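Local atomic coordinates of PBP domain-containing protein (Vibrio parahaemolyticus, PDB entry 3MUQ), a protein that is of unknown function but probably binds a small solute outside the cytoplasm, in the manner of periplasmic binding proteins. Residues L25-F28 and E29-G33; G67-E71 and K72-V76; I119-G122 and D123-T127; G215-A218 and F219-L223. One frame throughout, in Å; residues are numbered along the deposited sequence.

Overall arrangement
Three of the contacts lie in the lobe that holds strands 6-12, 35-41 and 195-203; contact 3 lies in the other lobe, on the parallel pair of strands 118-120 and 147-149. Contacts 1 and 4, with centres 11 Å apart, are turns of two helices that pack together: Asp-31 OD2 and Trp-222 NE1 are 3.0 Å apart, probably hydrogen-bonded, and the Phe-28 ring meets both Phe-219 and the indole of Trp-222, the latter edge-to-face. Contact 2 ends a third helix, its centre 18 Å from that of contact 4. The centre of contact 3 lies 35 Å from that of contact 2; its loop may, by analogy with anion-binding relatives, border a ligand site, though no ligand is bound here.

Contact 1. Residues L25-F28 and E29-G33; sequences LPQF and EKDTG
Phe-28 and Thr-32 join side chain to side chain and side chain to backbone in the last turns of helix 20-32, which connects the parallel strands 6-12 and 35-41 in a beta-alpha-beta crossover. The backbone bonds come first. Glu-29 N reaches Leu-25 O at 2.8 Å, and the same i to i+4 pattern is repeated by Lys-30, Asp-31 and Thr-32. The helix ends where Gly-33 takes a positive phi, although its N still bonds to Glu-29 O at 2.8 Å.

Among the polar side chains, Gln-27 bends at chi2 and brings NE2 to 3.1 Å from Asp-31 OD1. The acceptor lies in the amide plane, but NE2 meets the carboxylate from above, 51° out of its plane. OD1 of Asp-31 also forms a salt bridge with Arg-227, and OD2 is hydrogen-bonded to the indole N of Trp-222, so the glutamine is one of several partners.

Packing centres on the buried Phe-28 ring, which lies against Val-36 of the neighbouring strand. Thr-32 CG2 comes to 3.6 Å from its CE1, while Thr-32 OG1 stands over one face, toward the rim, 3.5 Å from CZ. That hydroxyl owes its place to a chi1 of 66°, between backbone N and carbonyl carbon, which turns it back toward the preceding turn. It is also hydrogen-bonded to Tyr-34 N, just past the helix end. Phe-28 O consequently takes two donors from opposite faces of its carbonyl plane, Thr-32 N at 2.9 Å and Thr-32 OG1 at 2.9 Å.

Contact 2. Residues G67-E71 and K72-V76; sequences GTFVE and KGYGV
Phe-69 and Tyr-74 are brought together by opposite choices at chi1: Phe-69 swings CG away from its backbone N (-172°), whereas Tyr-74 keeps CG beside its own N (-61°). The Phe-69 ring is thereby laid along the chain that returns after helix 63-71. Tyr-74 CB sits over its face, 3.8 Å from the ring centroid, a CH-pi contact. The tyrosine ring follows with its edge toward the same phenylalanine, in an offset edge-to-face pair with centroids 6.0 Å apart and planes at 69°. Gly-75 N lies over the same face, and Phe-69 CE2 is 3.5 Å from Gly-75 CA.

The turn itself is a Schellman motif. Gly-73, with positive phi, reverses the chain and gives its N to Val-70 O at 2.9 Å. Lys-72 N closes an ordinary helical bond to Thr-68 O at 2.9 Å. Tyr-74 N adds a weak bond to Phe-69 O, to which Gly-75 N makes a second, also weak. One water donates to Val-70 O at 2.8 Å and to Gly-75 O at 2.7 Å, bridging helix end and strand start. Along the outer side, Thr-68 and Lys-72 run side by side, tightly enough that CG2 and CE are 3.4 Å apart.

Beyond the turn, Tyr-74 and Val-76 make backbone hydrogen bonds with Asn-204 and Leu-202, while Phe-69 is backed by Leu-47 and Ile-201. Backbone bonds and a water thus satisfy the helix-end carbonyls, those to Phe-69 O only weakly; aromatic packing, together with the strand pairing, probably sets the direction in which the chain leaves.

Contact 3. Residues I119-G122 and D123-T127; sequences ISRG and DDSGT
Arg-121 reaches over the loop between strand 118-120 and helix 126-138, part of a beta-alpha-beta unit, and meets Asp-123, Ser-125 and Thr-127. Its CB lies 3.5 Å from Asp-123 OD1. CD packs 3.8 Å from Thr-127 CG2, and the bend at chi3 (52°) then brings the guanidinium back over the loop. NE makes a weak bond to Asp-123 OD2. CZ lies beneath Ser-125 OG, which stands over the centre of the guanidinium face at 3.2 Å from that carbon. NH2 closes a salt bridge with the syn lone pair of Asp-123 OD2 at 3.0 Å, while NH1 bonds to Leu-237 O at the C-terminus.

Asp-123 OD1 is shared as well: it accepts from Ser-125 N at 3.0 Å, an Asx turn, and from Ser-125 OG. That hydroxyl also caps the helix by bonding His-128 N.

The order Arg-Gly-Asp-Asp-Ser-Gly-Thr resembles the loop that binds the anion in phosphate-binding relatives. One carboxylate here holds both arginine and N-cap serine. If the loop binds an anion as in those relatives, Asp-123 would hold the arginine and the helix start in place for it; no ligand is bound here.

Contact 4. Residues G215-A218 and F219-L223; sequences GAKA and FSDWL
Lys-217 and Asp-221 form an i to i+4 salt bridge on helix 213-224, with NZ 2.8 Å from OD2. The lysine runs extended through CG and CD and folds only at its last torsion, chi4 -65°, which turns NZ back toward OD2. Asp-221 comes to meet it with CG beside its backbone N (chi1 -70°), and OD2 offers its syn lone pair. Farther back along the lysine, CG already touches OD2 at 3.5 Å, so methylene as well as ammonium lies against the acid.

Under the side chains the helix is regular: Asp-221 N bonds Lys-217 O at 2.8 Å, and Phe-219, Ser-220 and Trp-222 repeat the step to Gly-215, Ala-216 and Ala-218.

The rings of Phe-219 and Trp-222 lead away from this turn toward helix 20-32. Leu-223 fills in beside them, with CD1 3.8 Å above the centre of the Phe-219 ring and CD2 at the edge of the indole. Small Ala-216 faces the strands instead, against Leu-57 and Leu-202. Ser-220 OG turns to Arg-79, which also pairs with Asp-221 OD1.

Arg-172 of the second subunit packs on both Lys-217 and Asp-221. With Lys-217 and Arg-79 bonded to its two oxygens, Asp-221 is probably ionised, a buried negative charge balanced by cations close to the subunit interface.

Contact 1. Residues L25-F28 and E29-G33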
loop_
_atom_site.group_PDB
_atom_site.type_symbol
_atom_site.label_atom_id
_atom_site.label_comp_id
_atom_site.label_asym_id
_atom_site.label_seq_id
_atom_site.Cartn_x
_atom_site.Cartn_y
_atom_site.Cartn_z
ATOM N N LEU A 25 0.861 16.370 -2.558
ATOM C CA LEU A 25 0.171 17.484 -1.917
ATOM C C LEU A 25 -0.729 18.285 -2.819
ATOM O O LEU A 25 -1.828 18.645 -2.405
ATOM C CB LEU A 25 1.153 18.402 -1.201
ATOM C CG LEU A 25 1.755 17.678 0.006
ATOM C CD1 LEU A 25 2.574 18.617 0.849
ATOM C CD2 LEU A 25 0.648 17.059 0.819
ATOM N N PRO A 26 -0.255 18.600 -4.039
ATOM C CA PRO A 26 -1.080 19.363 -4.980
ATOM C C PRO A 26 -2.428 18.696 -5.229
ATOM O O PRO A 26 -3.467 19.367 -5.163
ATOM C CB PRO A 26 -0.236 19.360 -6.259
ATOM C CG PRO A 26 1.180 19.273 -5.764
ATOM C CD PRO A 26 1.120 18.397 -4.542
ATOM N N GLN A 27 -2.424 17.388 -5.494
ATOM C CA GLN A 27 -3.689 16.690 -5.712
ATOM C C GLN A 27 -4.537 16.662 -4.441
ATOM O O GLN A 27 -5.758 16.861 -4.481
ATOM C CB GLN A 27 -3.460 15.264 -6.226
ATOM C CG GLN A 27 -4.746 14.600 -6.753
ATOM C CD GLN A 27 -5.355 15.371 -7.919
ATOM O OE1 GLN A 27 -4.666 15.698 -8.886
ATOM N NE2 GLN A 27 -6.646 15.680 -7.825
ATOM N N PHE A 28 -3.895 16.422 -3.303
ATOM C CA PHE A 28 -4.641 16.362 -2.050
ATOM C C PHE A 28 -5.315 17.689 -1.745
ATOM O O PHE A 28 -6.458 17.706 -1.292
ATOM C CB PHE A 28 -3.763 15.884 -0.885
ATOM C CG PHE A 28 -4.437 15.948 0.450
ATOM C CD1 PHE A 28 -5.457 15.067 0.771
ATOM C CD2 PHE A 28 -4.053 16.898 1.391
ATOM C CE1 PHE A 28 -6.091 15.118 2.013
ATOM C CE2 PHE A 28 -4.682 16.948 2.643
ATOM C CZ PHE A 28 -5.709 16.061 2.943
ATOM N N GLU A 29 -4.622 18.802 -1.989
ATOM C CA GLU A 29 -5.226 20.113 -1.741
ATOM C C GLU A 29 -6.369 20.350 -2.706
ATOM O O GLU A 29 -7.428 20.841 -2.320
ATOM C CB GLU A 29 -4.218 21.268 -1.864
ATOM C CG GLU A 29 -4.850 22.633 -1.532
ATOM C CD GLU A 29 -3.935 23.823 -1.801
ATOM O OE1 GLU A 29 -2.714 23.630 -1.957
ATOM O OE2 GLU A 29 -4.444 24.960 -1.858
ATOM N N LYS A 30 -6.138 20.014 -3.970
ATOM C CA LYS A 30 -7.168 20.142 -4.985
ATOM C C LYS A 30 -8.391 19.349 -4.551
ATOM O O LYS A 30 -9.519 19.823 -4.651
ATOM C CB LYS A 30 -6.643 19.608 -6.323
ATOM C CG LYS A 30 -7.668 19.546 -7.451
ATOM C CD LYS A 30 -7.850 20.904 -8.114
ATOM C CE LYS A 30 -8.936 20.875 -9.185
ATOM N NZ LYS A 30 -9.217 22.243 -9.724
ATOM N N ASP A 31 -8.168 18.134 -4.064
ATOM C CA ASP A 31 -9.283 17.261 -3.692
ATOM C C ASP A 31 -10.061 17.766 -2.480
ATOM O O ASP A 31 -11.282 17.777 -2.491
ATOM C CB ASP A 31 -8.787 15.838 -3.418
ATOM C CG ASP A 31 -8.558 15.032 -4.693
ATOM O OD1 ASP A 31 -8.946 15.508 -5.772
ATOM O OD2 ASP A 31 -8.007 13.911 -4.607
ATOM N N THR A 32 -9.356 18.185 -1.436
ATOM C CA THR A 32 -10.002 18.382 -0.142
ATOM C C THR A 32 -10.071 19.821 0.371
ATOM O O THR A 32 -10.859 20.118 1.256
ATOM C CB THR A 32 -9.299 17.561 0.942
ATOM O OG1 THR A 32 -7.978 18.080 1.130
ATOM C CG2 THR A 32 -9.222 16.102 0.531
ATOM N N GLY A 33 -9.236 20.696 -0.164
ATOM C CA GLY A 33 -9.128 22.046 0.349
ATOM C C GLY A 33 -8.182 22.181 1.538
ATOM O O GLY A 33 -7.990 23.284 2.048
#

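Contact 2. Residues G67-E71 and K72-V76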
loop_
_atom_site.group_PDB
_atom_site.type_symbol
_atom_site.label_atom_id
_atom_site.label_comp_id
_atom_site.label_asym_id
_atom_site.label_seq_id
_atom_site.Cartn_x
_atom_site.Cartn_y
_atom_site.Cartn_z
ATOM N N GLY A 67 6.915 2.048 16.709
ATOM C CA GLY A 67 6.238 1.110 17.596
ATOM C C GLY A 67 6.145 1.667 19.009
ATOM O O GLY A 67 5.103 1.610 19.648
ATOM N N THR A 68 7.252 2.219 19.489
ATOM C CA THR A 68 7.292 2.873 20.793
ATOM C C THR A 68 6.369 4.098 20.813
ATOM O O THR A 68 5.607 4.316 21.766
ATOM C CB THR A 68 8.724 3.326 21.094
ATOM O OG1 THR A 68 9.582 2.181 21.124
ATOM C CG2 THR A 68 8.800 4.048 22.424
ATOM N N PHE A 69 6.440 4.890 19.746
ATOM C CA PHE A 69 5.600 6.076 19.600
ATOM C C PHE A 69 4.126 5.728 19.831
ATOM O O PHE A 69 3.412 6.400 20.590
ATOM C CB PHE A 69 5.816 6.669 18.211
ATOM C CG PHE A 69 5.163 7.997 17.999
ATOM C CD1 PHE A 69 5.672 9.147 18.611
ATOM C CD2 PHE A 69 4.074 8.116 17.131
ATOM C CE1 PHE A 69 5.081 10.395 18.380
ATOM C CE2 PHE A 69 3.486 9.350 16.894
ATOM C CZ PHE A 69 3.982 10.498 17.526
ATOM N N VAL A 70 3.678 4.652 19.202
ATOM C CA VAL A 70 2.278 4.223 19.316
ATOM C C VAL A 70 2.000 3.575 20.675
ATOM O O VAL A 70 0.948 3.792 21.288
ATOM C CB VAL A 70 1.939 3.199 18.188
ATOM C CG1 VAL A 70 0.582 2.570 18.406
ATOM C CG2 VAL A 70 2.029 3.869 16.838
ATOM N N GLU A 71 2.956 2.778 21.142
ATOM C CA GLU A 71 2.797 2.069 22.405
ATOM C C GLU A 71 2.618 3.053 23.566
ATOM O O GLU A 71 1.777 2.847 24.452
ATOM C CB GLU A 71 3.979 1.120 22.636
ATOM C CG GLU A 71 4.267 0.803 24.106
ATOM C CD GLU A 71 3.286 -0.192 24.729
ATOM O OE1 GLU A 71 2.122 0.187 25.003
ATOM O OE2 GLU A 71 3.693 -1.355 24.966
ATOM N N LYS A 72 3.382 4.141 23.549
ATOM C CA LYS A 72 3.298 5.127 24.625
ATOM C C LYS A 72 2.078 6.023 24.472
ATOM O O LYS A 72 1.825 6.889 25.319
ATOM C CB LYS A 72 4.569 5.975 24.691
ATOM C CG LYS A 72 5.837 5.178 24.961
ATOM C CD LYS A 72 6.915 6.077 25.524
ATOM C CE LYS A 72 8.278 5.413 25.534
ATOM N NZ LYS A 72 9.378 6.438 25.674
ATOM N N GLY A 73 1.321 5.807 23.394
ATOM C CA GLY A 73 0.074 6.528 23.166
ATOM C C GLY A 73 0.229 7.892 22.501
ATOM O O GLY A 73 -0.730 8.661 22.403
ATOM N N TYR A 74 1.435 8.196 22.041
ATOM C CA TYR A 74 1.706 9.481 21.412
ATOM C C TYR A 74 0.997 9.599 20.070
ATOM O O TYR A 74 0.477 10.658 19.717
ATOM C CB TYR A 74 3.211 9.679 21.227
ATOM C CG TYR A 74 3.979 9.686 22.533
ATOM C CD1 TYR A 74 3.344 9.961 23.732
ATOM C CD2 TYR A 74 5.338 9.406 22.557
ATOM C CE1 TYR A 74 4.052 9.955 24.938
ATOM C CE2 TYR A 74 6.048 9.404 23.737
ATOM C CZ TYR A 74 5.407 9.678 24.921
ATOM O OH TYR A 74 6.132 9.667 26.075
ATOM N N GLY A 75 0.975 8.500 19.326
ATOM C CA GLY A 75 0.301 8.470 18.040
ATOM C C GLY A 75 -0.763 7.390 17.990
ATOM O O GLY A 75 -0.712 6.413 18.768
ATOM N N VAL A 76 -1.723 7.570 17.082
ATOM C CA VAL A 76 -2.801 6.613 16.879
ATOM C C VAL A 76 -3.055 6.396 15.391
ATOM O O VAL A 76 -2.541 7.140 14.560
ATOM C CB VAL A 76 -4.119 7.106 17.524
ATOM C CG1 VAL A 76 -3.968 7.254 19.046
ATOM C CG2 VAL A 76 -4.565 8.419 16.882
HETATM O O HOH W 1 -1.658 4.742 20.679
#

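Contact 3. Residues I119-G122 and D123-T127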
loop_
_atom_site.group_PDB
_atom_site.type_symbol
_atom_site.label_atom_id
_atom_site.label_comp_id
_atom_site.label_asym_id
_atom_site.label_seq_id
_atom_site.Cartn_x
_atom_site.Cartn_y
_atom_site.Cartn_z
ATOM N N ILE A 119 24.842 2.068 -13.931
ATOM C CA ILE A 119 23.829 2.821 -14.654
ATOM C C ILE A 119 22.915 3.529 -13.659
ATOM O O ILE A 119 22.276 2.882 -12.826
ATOM C CB ILE A 119 22.968 1.904 -15.548
ATOM C CG1 ILE A 119 23.856 0.924 -16.346
ATOM C CG2 ILE A 119 22.053 2.754 -16.456
ATOM C CD1 ILE A 119 24.978 1.592 -17.133
ATOM N N SER A 120 22.851 4.852 -13.748
ATOM C CA SER A 120 21.919 5.615 -12.927
ATOM C C SER A 120 20.735 6.065 -13.786
ATOM O O SER A 120 20.895 6.375 -14.966
ATOM C CB SER A 120 22.611 6.828 -12.311
ATOM O OG SER A 120 21.642 7.729 -11.804
ATOM N N ARG A 121 19.547 6.092 -13.193
ATOM C CA ARG A 121 18.373 6.628 -13.865
ATOM C C ARG A 121 18.583 8.104 -14.237
ATOM O O ARG A 121 18.148 8.540 -15.301
ATOM C CB ARG A 121 17.143 6.454 -12.975
ATOM C CG ARG A 121 16.759 4.993 -12.797
ATOM C CD ARG A 121 15.486 4.842 -11.994
ATOM N NE ARG A 121 14.387 5.646 -12.523
ATOM C CZ ARG A 121 13.129 5.529 -12.098
ATOM N NH1 ARG A 121 12.824 4.622 -11.171
ATOM N NH2 ARG A 121 12.174 6.297 -12.606
ATOM N N GLY A 122 19.265 8.860 -13.375
ATOM C CA GLY A 122 19.595 10.252 -13.667
ATOM C C GLY A 122 18.395 11.095 -14.072
ATOM O O GLY A 122 18.503 11.990 -14.897
ATOM N N ASP A 123 17.237 10.794 -13.499
ATOM C CA ASP A 123 15.984 11.424 -13.917
ATOM C C ASP A 123 15.224 12.090 -12.746
ATOM O O ASP A 123 14.054 12.476 -12.888
ATOM C CB ASP A 123 15.092 10.380 -14.603
ATOM C CG ASP A 123 14.561 9.336 -13.632
ATOM O OD1 ASP A 123 15.077 9.277 -12.489
ATOM O OD2 ASP A 123 13.626 8.581 -14.006
ATOM N N ASP A 124 15.889 12.210 -11.597
ATOM C CA ASP A 124 15.317 12.850 -10.403
ATOM C C ASP A 124 14.093 12.143 -9.813
ATOM O O ASP A 124 13.343 12.739 -9.046
ATOM C CB ASP A 124 14.976 14.315 -10.670
ATOM C CG ASP A 124 16.192 15.125 -11.020
ATOM O OD1 ASP A 124 17.184 15.038 -10.263
ATOM O OD2 ASP A 124 16.157 15.829 -12.054
ATOM N N SER A 125 13.900 10.882 -10.182
ATOM C CA SER A 125 12.869 10.046 -9.595
ATOM C C SER A 125 13.208 9.729 -8.143
ATOM O O SER A 125 14.324 9.967 -7.683
ATOM C CB SER A 125 12.787 8.742 -10.372
ATOM O OG SER A 125 14.074 8.152 -10.461
ATOM N N GLY A 126 12.248 9.163 -7.426
ATOM C CA GLY A 126 12.489 8.762 -6.056
ATOM C C GLY A 126 13.647 7.790 -5.997
ATOM O O GLY A 126 14.521 7.896 -5.134
ATOM N N THR A 127 13.663 6.839 -6.927
ATOM C CA THR A 127 14.774 5.895 -7.015
ATOM C C THR A 127 16.101 6.614 -7.256
ATOM O O THR A 127 17.109 6.318 -6.627
ATOM C CB THR A 127 14.533 4.859 -8.125
ATOM O OG1 THR A 127 13.381 4.073 -7.789
ATOM C CG2 THR A 127 15.755 3.945 -8.294
#

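Contact 4. Residues G215-A218 and F219-L223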
loop_
_atom_site.group_PDB
_atom_site.type_symbol
_atom_site.label_atom_id
_atom_site.label_comp_id
_atom_site.label_asym_id
_atom_site.label_seq_id
_atom_site.Cartn_x
_atom_site.Cartn_y
_atom_site.Cartn_z
ATOM N N GLY A 215 -8.350 17.249 9.902
ATOM C CA GLY A 215 -7.530 17.413 8.719
ATOM C C GLY A 215 -6.474 16.327 8.592
ATOM O O GLY A 215 -6.211 15.833 7.491
ATOM N N ALA A 216 -5.856 15.960 9.711
ATOM C CA ALA A 216 -4.824 14.917 9.705
ATOM C C ALA A 216 -5.415 13.560 9.320
ATOM O O ALA A 216 -4.847 12.812 8.515
ATOM C CB ALA A 216 -4.119 14.836 11.083
ATOM N N LYS A 217 -6.561 13.220 9.887
ATOM C CA LYS A 217 -7.183 11.967 9.488
ATOM C C LYS A 217 -7.651 11.977 8.017
ATOM O O LYS A 217 -7.577 10.962 7.331
ATOM C CB LYS A 217 -8.318 11.560 10.429
ATOM C CG LYS A 217 -8.810 10.148 10.089
ATOM C CD LYS A 217 -9.722 9.576 11.139
ATOM C CE LYS A 217 -10.160 8.157 10.755
ATOM N NZ LYS A 217 -11.001 8.169 9.525
ATOM N N ALA A 218 -8.132 13.114 7.524
ATOM C CA ALA A 218 -8.468 13.190 6.100
ATOM C C ALA A 218 -7.234 12.900 5.210
ATOM O O ALA A 218 -7.322 12.207 4.201
ATOM C CB ALA A 218 -9.075 14.552 5.760
ATOM N N PHE A 219 -6.083 13.429 5.592
ATOM C CA PHE A 219 -4.867 13.247 4.805
ATOM C C PHE A 219 -4.463 11.782 4.828
ATOM O O PHE A 219 -4.136 11.201 3.794
ATOM C CB PHE A 219 -3.742 14.137 5.363
ATOM C CG PHE A 219 -2.509 14.179 4.509
ATOM C CD1 PHE A 219 -2.597 14.061 3.130
ATOM C CD2 PHE A 219 -1.265 14.364 5.084
ATOM C CE1 PHE A 219 -1.476 14.104 2.341
ATOM C CE2 PHE A 219 -0.131 14.409 4.304
ATOM C CZ PHE A 219 -0.237 14.280 2.920
ATOM N N SER A 220 -4.501 11.187 6.018
ATOM C CA SER A 220 -4.143 9.779 6.172
ATOM C C SER A 220 -5.107 8.896 5.387
ATOM O O SER A 220 -4.663 8.049 4.630
ATOM C CB SER A 220 -4.135 9.364 7.647
ATOM O OG SER A 220 -3.882 7.972 7.775
ATOM N N ASP A 221 -6.419 9.105 5.565
ATOM C CA ASP A 221 -7.438 8.368 4.808
ATOM C C ASP A 221 -7.179 8.505 3.300
ATOM O O ASP A 221 -7.203 7.530 2.554
ATOM C CB ASP A 221 -8.848 8.897 5.133
ATOM C CG ASP A 221 -9.296 8.548 6.532
ATOM O OD1 ASP A 221 -8.689 7.638 7.142
ATOM O OD2 ASP A 221 -10.259 9.182 7.021
ATOM N N TRP A 222 -6.913 9.725 2.850
ATOM C CA TRP A 222 -6.650 9.948 1.430
ATOM C C TRP A 222 -5.398 9.183 0.975
ATOM O O TRP A 222 -5.388 8.549 -0.084
ATOM C CB TRP A 222 -6.503 11.447 1.172
ATOM C CG TRP A 222 -6.270 11.853 -0.264
ATOM C CD1 TRP A 222 -7.228 12.166 -1.196
ATOM C CD2 TRP A 222 -5.000 12.035 -0.917
ATOM N NE1 TRP A 222 -6.630 12.524 -2.391
ATOM C CE2 TRP A 222 -5.267 12.447 -2.249
ATOM C CE3 TRP A 222 -3.671 11.889 -0.509
ATOM C CZ2 TRP A 222 -4.243 12.711 -3.181
ATOM C CZ3 TRP A 222 -2.653 12.157 -1.429
ATOM C CH2 TRP A 222 -2.946 12.563 -2.756
ATOM N N LEU A 223 -4.343 9.226 1.783
ATOM C CA LEU A 223 -3.083 8.569 1.427
ATOM C C LEU A 223 -3.202 7.064 1.238
ATOM O O LEU A 223 -2.502 6.488 0.388
ATOM C CB LEU A 223 -2.002 8.850 2.481
ATOM C CG LEU A 223 -1.463 10.274 2.566
ATOM C CD1 LEU A 223 -0.668 10.472 3.872
ATOM C CD2 LEU A 223 -0.610 10.568 1.351
#